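PDB 1XPJ: capsular polysaccharide biosynthesis protein from Vibrio cholerae, which is of unknown function but resembles haloacid dehalogenase-like hydrolases and may hydrolyse a phosphate ester, perhaps in capsular polysaccharide biosynthesis. Local coordinates for residues A[32-37]-A[75-80]; A[64-69]-A[81-86]. All coordinates share one frame; numbering follows the deposited sequence.

Contact 1 lies on the approach to strand 82-85, and contact 2 on the strand itself, an outermost strand of the chain's three-stranded parallel sheet. Contact 1 sets the loop after helix 66-75 against helix 27-38, whereas contact 2 packs the N-terminal part of helix 66-75 on the strand. They are about 16 Å apart, centre to centre, and meet where His37 CE1 comes within 4.0 Å of Asp81 OD2. Contact 2 is buried and wholly aliphatic, with no hydrogen bond across it. Contact 1 is mixed: a buried leucine and valine lie on its inner side, a proline in the middle, and an arginine reaches a loop carbonyl near the surface. One ties helix to loop, the other helix to sheet.

Contact 1: residues A[32-37]-A[75-80]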
ATOM      1  N   GLN A  32      16.536 -22.515  -9.507  1.00 22.56           N
ATOM      2  CA  GLN A  32      15.680 -23.115  -8.494  1.00 22.76           C
ATOM      3  C   GLN A  32      14.244 -22.544  -8.548  1.00 22.63           C
ATOM      4  O   GLN A  32      13.279 -23.284  -8.363  1.00 22.56           O
ATOM      5  CB  GLN A  32      16.309 -23.019  -7.105  1.00 22.37           C
ATOM      6  CG  GLN A  32      15.640 -23.914  -6.065  1.00 24.02           C
ATOM      7  CD  GLN A  32      16.116 -25.359  -6.099  1.00 24.49           C
ATOM      8  OE1 GLN A  32      16.025 -26.024  -7.126  1.00 27.00           O
ATOM      9  NE2 GLN A  32      16.624 -25.846  -4.975  1.00 24.66           N
ATOM     10  N   LEU A  33      14.109 -21.249  -8.834  1.00 22.36           N
ATOM     11  CA  LEU A  33      12.796 -20.625  -9.034  1.00 22.49           C
ATOM     12  C   LEU A  33      12.021 -21.324 -10.154  1.00 22.67           C
ATOM     13  O   LEU A  33      10.811 -21.529 -10.044  1.00 23.11           O
ATOM     14  CB  LEU A  33      12.933 -19.121  -9.344  1.00 22.05           C
ATOM     15  CG  LEU A  33      12.089 -18.066  -8.643  0.50 22.58           C
ATOM     16  CD1 LEU A  33      11.973 -18.355  -7.157  0.50 23.04           C
ATOM     17  CD2 LEU A  33      12.715 -16.699  -8.867  0.50 21.69           C
ATOM     18  N   ARG A  34      12.722 -21.682 -11.230  1.00 22.65           N
ATOM     19  CA  ARG A  34      12.121 -22.408 -12.362  1.00 22.47           C
ATOM     20  C   ARG A  34      11.560 -23.788 -11.955  1.00 22.44           C
ATOM     21  O   ARG A  34      10.475 -24.192 -12.402  1.00 22.49           O
ATOM     22  CB  ARG A  34      13.145 -22.579 -13.493  1.00 22.36           C
ATOM     23  CG  ARG A  34      13.494 -21.303 -14.245  0.50 22.49           C
ATOM     24  CD  ARG A  34      13.930 -21.537 -15.685  0.50 22.27           C
ATOM     25  NE  ARG A  34      14.492 -20.329 -16.285  0.50 22.92           N
ATOM     26  CZ  ARG A  34      15.791 -20.052 -16.355  0.50 23.30           C
ATOM     27  NH1 ARG A  34      16.692 -20.894 -15.865  0.50 22.63           N
ATOM     28  NH2 ARG A  34      16.194 -18.921 -16.915  0.50 23.60           N
ATOM     29  N   GLU A  35      12.305 -24.508 -11.116  1.00 21.90           N
ATOM     30  CA  GLU A  35      11.887 -25.831 -10.653  1.00 21.39           C
ATOM     31  C   GLU A  35      10.646 -25.735  -9.766  1.00 20.73           C
ATOM     32  O   GLU A  35       9.744 -26.568  -9.871  1.00 20.01           O
ATOM     33  CB  GLU A  35      13.013 -26.538  -9.895  1.00 21.81           C
ATOM     34  CG  GLU A  35      14.234 -26.826 -10.750  0.50 22.11           C
ATOM     35  CD  GLU A  35      14.564 -28.305 -10.835  0.50 23.85           C
ATOM     36  OE1 GLU A  35      15.771 -28.638 -10.800  0.50 24.55           O
ATOM     37  OE2 GLU A  35      13.628 -29.135 -10.946  0.50 24.01           O
ATOM     38  N   TYR A  36      10.610 -24.722  -8.899  1.00 19.52           N
ATOM     39  CA  TYR A  36       9.442 -24.474  -8.060  1.00 19.29           C
ATOM     40  C   TYR A  36       8.220 -24.026  -8.866  1.00 19.24           C
ATOM     41  O   TYR A  36       7.096 -24.439  -8.563  1.00 19.04           O
ATOM     42  CB  TYR A  36       9.750 -23.471  -6.941  1.00 19.04           C
ATOM     43  CG  TYR A  36      10.411 -24.107  -5.737  1.00 19.03           C
ATOM     44  CD1 TYR A  36      11.771 -24.464  -5.768  1.00 16.92           C
ATOM     45  CD2 TYR A  36       9.692 -24.345  -4.565  1.00 17.85           C
ATOM     46  CE1 TYR A  36      12.384 -25.044  -4.683  1.00 16.26           C
ATOM     47  CE2 TYR A  36      10.311 -24.928  -3.461  1.00 18.61           C
ATOM     48  CZ  TYR A  36      11.659 -25.270  -3.533  1.00 16.95           C
ATOM     49  OH  TYR A  36      12.280 -25.840  -2.463  1.00 16.98           O
ATOM     50  N   HIS A  37       8.433 -23.202  -9.890  1.00 19.30           N
ATOM     51  CA  HIS A  37       7.349 -22.867 -10.813  1.00 20.38           C
ATOM     52  C   HIS A  37       6.760 -24.147 -11.453  1.00 20.35           C
ATOM     53  O   HIS A  37       5.546 -24.267 -11.611  1.00 20.32           O
ATOM     54  CB  HIS A  37       7.813 -21.854 -11.871  1.00 20.99           C
ATOM     55  CG  HIS A  37       6.715 -21.356 -12.769  1.00 23.59           C
ATOM     56  ND1 HIS A  37       6.145 -20.104 -12.628  1.00 26.39           N
ATOM     57  CD2 HIS A  37       6.093 -21.937 -13.826  1.00 25.19           C
ATOM     58  CE1 HIS A  37       5.219 -19.941 -13.561  1.00 27.25           C
ATOM     59  NE2 HIS A  37       5.161 -21.042 -14.294  1.00 25.76           N
ATOM     60  N   LYS A  75      15.171 -10.131 -19.360  1.00 23.25           N
ATOM     61  CA  LYS A  75      16.496 -10.372 -19.929  1.00 23.68           C
ATOM     62  C   LYS A  75      17.074 -11.696 -19.421  1.00 23.93           C
ATOM     63  O   LYS A  75      17.649 -12.472 -20.189  1.00 23.82           O
ATOM     64  CB  LYS A  75      17.427  -9.207 -19.571  1.00 23.87           C
ATOM     65  CG  LYS A  75      18.579  -9.017 -20.547  0.50 24.75           C
ATOM     66  CD  LYS A  75      19.921  -9.231 -19.869  0.50 25.76           C
ATOM     67  CE  LYS A  75      20.805  -7.988 -19.973  0.50 26.40           C
ATOM     68  NZ  LYS A  75      22.061  -8.261 -20.724  0.50 25.97           N
ATOM     69  N   HIS A  76      16.883 -11.956 -18.131  1.00 23.89           N
ATOM     70  CA  HIS A  76      17.503 -13.100 -17.484  1.00 24.06           C
ATOM     71  C   HIS A  76      16.587 -14.308 -17.317  1.00 24.14           C
ATOM     72  O   HIS A  76      16.949 -15.277 -16.646  1.00 23.80           O
ATOM     73  CB  HIS A  76      18.128 -12.651 -16.165  1.00 23.76           C
ATOM     74  CG  HIS A  76      19.264 -11.699 -16.364  1.00 24.39           C
ATOM     75  ND1 HIS A  76      20.440 -12.068 -16.982  1.00 24.62           N
ATOM     76  CD2 HIS A  76      19.388 -10.381 -16.079  1.00 24.52           C
ATOM     77  CE1 HIS A  76      21.248 -11.024 -17.048  1.00 24.72           C
ATOM     78  NE2 HIS A  76      20.632  -9.986 -16.512  1.00 24.48           N
ATOM     79  N   GLN A  77      15.421 -14.257 -17.965  1.00 24.36           N
ATOM     80  CA  GLN A  77      14.479 -15.379 -18.000  1.00 24.81           C
ATOM     81  C   GLN A  77      14.085 -15.796 -16.583  1.00 24.97           C
ATOM     82  O   GLN A  77      14.076 -16.984 -16.244  1.00 25.32           O
ATOM     83  CB  GLN A  77      15.058 -16.581 -18.789  1.00 25.15           C
ATOM     84  CG  GLN A  77      15.765 -16.204 -20.102  0.50 25.17           C
ATOM     85  CD  GLN A  77      14.894 -16.418 -21.328  0.50 26.10           C
ATOM     86  OE1 GLN A  77      15.242 -17.206 -22.212  0.50 26.61           O
ATOM     87  NE2 GLN A  77      13.766 -15.719 -21.386  0.50 26.18           N
ATOM     88  N   VAL A  78      13.791 -14.806 -15.740  1.00 25.03           N
ATOM     89  CA  VAL A  78      13.331 -15.070 -14.386  1.00 24.58           C
ATOM     90  C   VAL A  78      11.813 -15.188 -14.449  1.00 25.27           C
ATOM     91  O   VAL A  78      11.142 -14.268 -14.925  1.00 25.56           O
ATOM     92  CB  VAL A  78      13.739 -13.960 -13.418  1.00 24.41           C
ATOM     93  CG1 VAL A  78      13.464 -14.369 -11.945  1.00 23.64           C
ATOM     94  CG2 VAL A  78      15.191 -13.589 -13.627  1.00 23.38           C
ATOM     95  N   PRO A  79      11.266 -16.328 -14.017  1.00 25.49           N
ATOM     96  CA  PRO A  79       9.811 -16.500 -14.010  1.00 25.33           C
ATOM     97  C   PRO A  79       9.245 -15.649 -12.877  1.00 25.44           C
ATOM     98  O   PRO A  79       9.882 -15.519 -11.811  1.00 25.56           O
ATOM     99  CB  PRO A  79       9.626 -18.002 -13.744  1.00 25.53           C
ATOM    100  CG  PRO A  79      10.888 -18.457 -13.072  1.00 25.22           C
ATOM    101  CD  PRO A  79      11.974 -17.511 -13.483  1.00 25.38           C
ATOM    102  N   TYR A  80       8.096 -15.027 -13.120  1.00 24.89           N
ATOM    103  CA  TYR A  80       7.425 -14.229 -12.098  1.00 24.05           C
ATOM    104  C   TYR A  80       5.976 -14.085 -12.507  1.00 23.21           C
ATOM    105  O   TYR A  80       5.676 -13.916 -13.682  1.00 21.68           O
ATOM    106  CB  TYR A  80       8.100 -12.846 -11.891  1.00 24.47           C
ATOM    107  CG  TYR A  80       8.070 -11.945 -13.111  1.00 25.14           C
ATOM    108  CD1 TYR A  80       7.059 -10.983 -13.278  1.00 26.39           C
ATOM    109  CD2 TYR A  80       9.039 -12.072 -14.117  1.00 25.48           C
ATOM    110  CE1 TYR A  80       7.017 -10.152 -14.437  1.00 25.39           C
ATOM    111  CE2 TYR A  80       9.019 -11.263 -15.263  1.00 25.14           C
ATOM    112  CZ  TYR A  80       8.005 -10.308 -15.421  1.00 26.70           C
ATOM    113  OH  TYR A  80       7.995  -9.518 -16.554  1.00 24.15           O
TER
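Pro79 lays its ring against the flank of helix 27-38, overlapping the stem of Arg34 and the backbone of Leu33. Pro79 CG sits 4.0 Å from Arg34 CG, with the two side chains crossing at about a right angle, and 4.2 Å from Leu33 C. One turn further along, the His37 ring comes up obliquely, its ND1 4.2 Å from Pro79 CB. On the inner side Leu33 sends its CD2 branch to Val78 CG1, 3.9 Å away, and the same leucine also packs on Leu4, Val6 and Ile43 of the sheet. Leu33 is modelled in two conformers, and its touch on Val78 holds for the one described.

Arg34 runs out over the loop as a nearly straight chain (chi2 -152°, chi3 -169°), which carries its guanidinium past the proline. There Arg34 NH2 gives a weak, bent hydrogen bond to Gln77 O, 2.9 Å long with an angle of 130° at the hydrogen. Gln77 CB lies at the edge of the guanidinium. The carbonyl belongs to a residue of positive phi, the C-prime position of the Schellman motif that ends helix 66-75. Arg34 and Gln77 also have two conformers each, so this link is tentative. The stronger partner of Arg34 is Glu31, whose OE1 forms a salt bridge with NH1.

Van der Waals contact around the proline therefore does most of the joining, with the arginine adding a modest polar tie. His37 ND1 is covered here with no partner in the model, so the imidazole adds packing and no bond across the contact.

Contact 2: residues A[64-69]-A[81-86]; sequences HTLPII and DEILVG
Leu66, near the N-terminal end of helix 66-75, has its CB directed neither straight at strand 82-85 nor away from it, and the rest of the side chain then bends in toward the sheet. Leu66 CG arrives first, 4.1 Å from Val85 CG1. Beyond it the Leu66 CD2 methyl reaches Ile83 CG2 at 3.8 Å, the closest approach of the contact. A chi1 of -107°, off a staggered position, goes with a leucine that touches both strand residues. It runs past Ile83 in the opposite direction but meets Val85 at a slant.

Ile69, one helical turn on, repeats the pattern with two different branches. Ile69 CG2 lies 4.3 Å from Ile83 CG2, while Ile69 CD1 stands 4.2 Å from Val85 CG1. Each strand residue thus offers a single methyl to both helix residues. In Ile83 that methyl is the one opposite the backbone N, since CG1 takes the place beside the N (chi1 -49°). Four aliphatic side chains close into a compact patch: residues three apart on the helix against residues two apart on the strand, with Leu84 between them pointing to the other face of the sheet.

Ile83 also packs on Thr70 and Leu73, so more of the same helix lies over it. Ile83 O accepts a hydrogen bond from Asn62 of the third subunit, and Leu66 of that subunit packs on Leu66 here, placing the patch beside a subunit interface. Strand 42-47, a connection that holds helices 58-64 and 66-75, and the parallel neighbouring strand 82-85 make a beta-alpha-beta crossover, as in the Rossmann-like core of HAD hydrolases; this patch joins helix 66-75 to the second strand.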
ATOM      1  N   HIS A  64      10.429   5.201 -12.011  1.00 25.15           N
ATOM      2  CA  HIS A  64      11.852   5.090 -12.302  1.00 25.32           C
ATOM      3  C   HIS A  64      12.418   3.702 -12.063  1.00 25.17           C
ATOM      4  O   HIS A  64      13.395   3.320 -12.699  1.00 25.66           O
ATOM      5  CB  HIS A  64      12.621   6.110 -11.470  1.00 25.71           C
ATOM      6  CG  HIS A  64      12.325   7.533 -11.841  1.00 26.96           C
ATOM      7  ND1 HIS A  64      11.782   8.437 -10.952  1.00 27.53           N
ATOM      8  CD2 HIS A  64      12.481   8.199 -13.010  1.00 27.33           C
ATOM      9  CE1 HIS A  64      11.631   9.606 -11.555  1.00 28.18           C
ATOM     10  NE2 HIS A  64      12.043   9.486 -12.806  1.00 28.08           N
ATOM     11  N   THR A  65      11.803   2.958 -11.142  1.00 24.43           N
ATOM     12  CA  THR A  65      12.339   1.669 -10.683  1.00 23.54           C
ATOM     13  C   THR A  65      11.715   0.455 -11.372  1.00 23.34           C
ATOM     14  O   THR A  65      12.430  -0.450 -11.797  1.00 23.49           O
ATOM     15  CB  THR A  65      12.160   1.542  -9.173  1.00 23.28           C
ATOM     16  OG1 THR A  65      12.576   2.763  -8.546  1.00 21.98           O
ATOM     17  CG2 THR A  65      13.093   0.502  -8.625  1.00 22.03           C
ATOM     18  N   LEU A  66      10.388   0.439 -11.480  1.00 23.12           N
ATOM     19  CA  LEU A  66       9.662  -0.718 -12.036  1.00 23.00           C
ATOM     20  C   LEU A  66      10.079  -1.111 -13.452  1.00 22.56           C
ATOM     21  O   LEU A  66      10.337  -2.291 -13.669  1.00 23.96           O
ATOM     22  CB  LEU A  66       8.139  -0.573 -11.930  1.00 22.45           C
ATOM     23  CG  LEU A  66       7.434  -1.453 -10.885  1.00 25.14           C
ATOM     24  CD1 LEU A  66       5.932  -1.068 -10.797  1.00 24.24           C
ATOM     25  CD2 LEU A  66       7.570  -2.986 -11.146  1.00 23.05           C
ATOM     26  N   PRO A  67      10.159  -0.179 -14.409  1.00 21.79           N
ATOM     27  CA  PRO A  67      10.628  -0.533 -15.760  1.00 21.71           C
ATOM     28  C   PRO A  67      11.941  -1.316 -15.786  1.00 21.49           C
ATOM     29  O   PRO A  67      11.992  -2.333 -16.473  1.00 22.11           O
ATOM     30  CB  PRO A  67      10.787   0.827 -16.459  1.00 21.19           C
ATOM     31  CG  PRO A  67       9.802   1.707 -15.755  1.00 21.66           C
ATOM     32  CD  PRO A  67       9.807   1.251 -14.317  1.00 21.50           C
ATOM     33  N   ILE A  68      12.953  -0.880 -15.040  1.00 21.52           N
ATOM     34  CA  ILE A  68      14.264  -1.531 -15.032  1.00 21.44           C
ATOM     35  C   ILE A  68      14.238  -2.906 -14.390  1.00 22.13           C
ATOM     36  O   ILE A  68      14.971  -3.793 -14.821  1.00 22.42           O
ATOM     37  CB  ILE A  68      15.333  -0.621 -14.376  1.00 21.35           C
ATOM     38  CG1 ILE A  68      15.815   0.404 -15.394  1.00 20.77           C
ATOM     39  CG2 ILE A  68      16.542  -1.420 -13.852  1.00 20.25           C
ATOM     40  CD1 ILE A  68      16.409   1.650 -14.771  1.00 21.64           C
ATOM     41  N   ILE A  69      13.381  -3.090 -13.382  1.00 22.45           N
ATOM     42  CA  ILE A  69      13.185  -4.405 -12.790  1.00 22.49           C
ATOM     43  C   ILE A  69      12.636  -5.398 -13.821  1.00 22.94           C
ATOM     44  O   ILE A  69      13.195  -6.482 -14.008  1.00 23.28           O
ATOM     45  CB  ILE A  69      12.251  -4.329 -11.569  1.00 22.77           C
ATOM     46  CG1 ILE A  69      12.912  -3.560 -10.423  1.00 21.01           C
ATOM     47  CG2 ILE A  69      11.767  -5.744 -11.135  1.00 21.42           C
ATOM     48  CD1 ILE A  69      11.939  -3.200  -9.312  1.00 20.67           C
ATOM     49  N   ASP A  81       5.097 -14.174 -11.510  1.00 23.24           N
ATOM     50  CA  ASP A  81       3.670 -13.923 -11.661  1.00 22.75           C
ATOM     51  C   ASP A  81       3.237 -12.580 -11.102  1.00 22.46           C
ATOM     52  O   ASP A  81       2.205 -12.068 -11.505  1.00 22.34           O
ATOM     53  CB  ASP A  81       2.879 -15.012 -10.970  1.00 23.14           C
ATOM     54  CG  ASP A  81       3.184 -16.360 -11.521  1.00 23.80           C
ATOM     55  OD1 ASP A  81       2.676 -16.674 -12.619  1.00 24.08           O
ATOM     56  OD2 ASP A  81       3.931 -17.163 -10.934  1.00 24.71           O
ATOM     57  N   GLU A  82       4.010 -12.019 -10.170  1.00 22.14           N
ATOM     58  CA  GLU A  82       3.704 -10.705  -9.594  1.00 22.28           C
ATOM     59  C   GLU A  82       4.980  -9.938  -9.308  1.00 22.52           C
ATOM     60  O   GLU A  82       6.005 -10.547  -9.019  1.00 22.83           O
ATOM     61  CB  GLU A  82       2.940 -10.834  -8.270  1.00 22.54           C
ATOM     62  CG  GLU A  82       1.475 -11.245  -8.376  1.00 22.99           C
ATOM     63  CD  GLU A  82       0.860 -11.495  -7.009  1.00 24.62           C
ATOM     64  OE1 GLU A  82       1.299 -10.844  -6.024  1.00 27.66           O
ATOM     65  OE2 GLU A  82      -0.068 -12.323  -6.907  1.00 21.48           O
ATOM     66  N   ILE A  83       4.918  -8.609  -9.398  1.00 22.24           N
ATOM     67  CA  ILE A  83       5.953  -7.760  -8.837  1.00 22.57           C
ATOM     68  C   ILE A  83       5.330  -6.784  -7.839  1.00 22.96           C
ATOM     69  O   ILE A  83       4.281  -6.201  -8.110  1.00 23.14           O
ATOM     70  CB  ILE A  83       6.727  -6.977  -9.912  1.00 22.58           C
ATOM     71  CG1 ILE A  83       7.178  -7.892 -11.048  1.00 23.52           C
ATOM     72  CG2 ILE A  83       7.928  -6.298  -9.281  1.00 22.17           C
ATOM     73  CD1 ILE A  83       7.745  -7.121 -12.248  1.00 24.36           C
ATOM     74  N   LEU A  84       5.991  -6.629  -6.692  1.00 22.71           N
ATOM     75  CA  LEU A  84       5.515  -5.803  -5.604  1.00 22.59           C
ATOM     76  C   LEU A  84       6.679  -4.906  -5.197  1.00 22.35           C
ATOM     77  O   LEU A  84       7.749  -5.400  -4.871  1.00 21.73           O
ATOM     78  CB  LEU A  84       5.092  -6.688  -4.420  1.00 22.77           C
ATOM     79  CG  LEU A  84       3.824  -7.578  -4.493  1.00 23.40           C
ATOM     80  CD1 LEU A  84       3.598  -8.256  -3.147  1.00 21.27           C
ATOM     81  CD2 LEU A  84       2.564  -6.795  -4.891  1.00 21.06           C
ATOM     82  N   VAL A  85       6.475  -3.593  -5.239  1.00 22.01           N
ATOM     83  CA  VAL A  85       7.503  -2.656  -4.809  1.00 22.10           C
ATOM     84  C   VAL A  85       7.021  -2.058  -3.495  1.00 22.60           C
ATOM     85  O   VAL A  85       5.901  -2.334  -3.087  1.00 22.21           O
ATOM     86  CB  VAL A  85       7.778  -1.564  -5.864  1.00 21.93           C
ATOM     87  CG1 VAL A  85       8.577  -2.115  -7.006  1.00 19.85           C
ATOM     88  CG2 VAL A  85       6.463  -0.929  -6.367  1.00 22.61           C
ATOM     89  N   GLY A  86       7.865  -1.268  -2.826  1.00 23.01           N
ATOM     90  CA  GLY A  86       7.456  -0.602  -1.603  1.00 23.49           C
ATOM     91  C   GLY A  86       7.620  -1.437  -0.335  1.00 23.91           C
ATOM     92  O   GLY A  86       7.058  -1.115   0.718  1.00 24.49           O
TER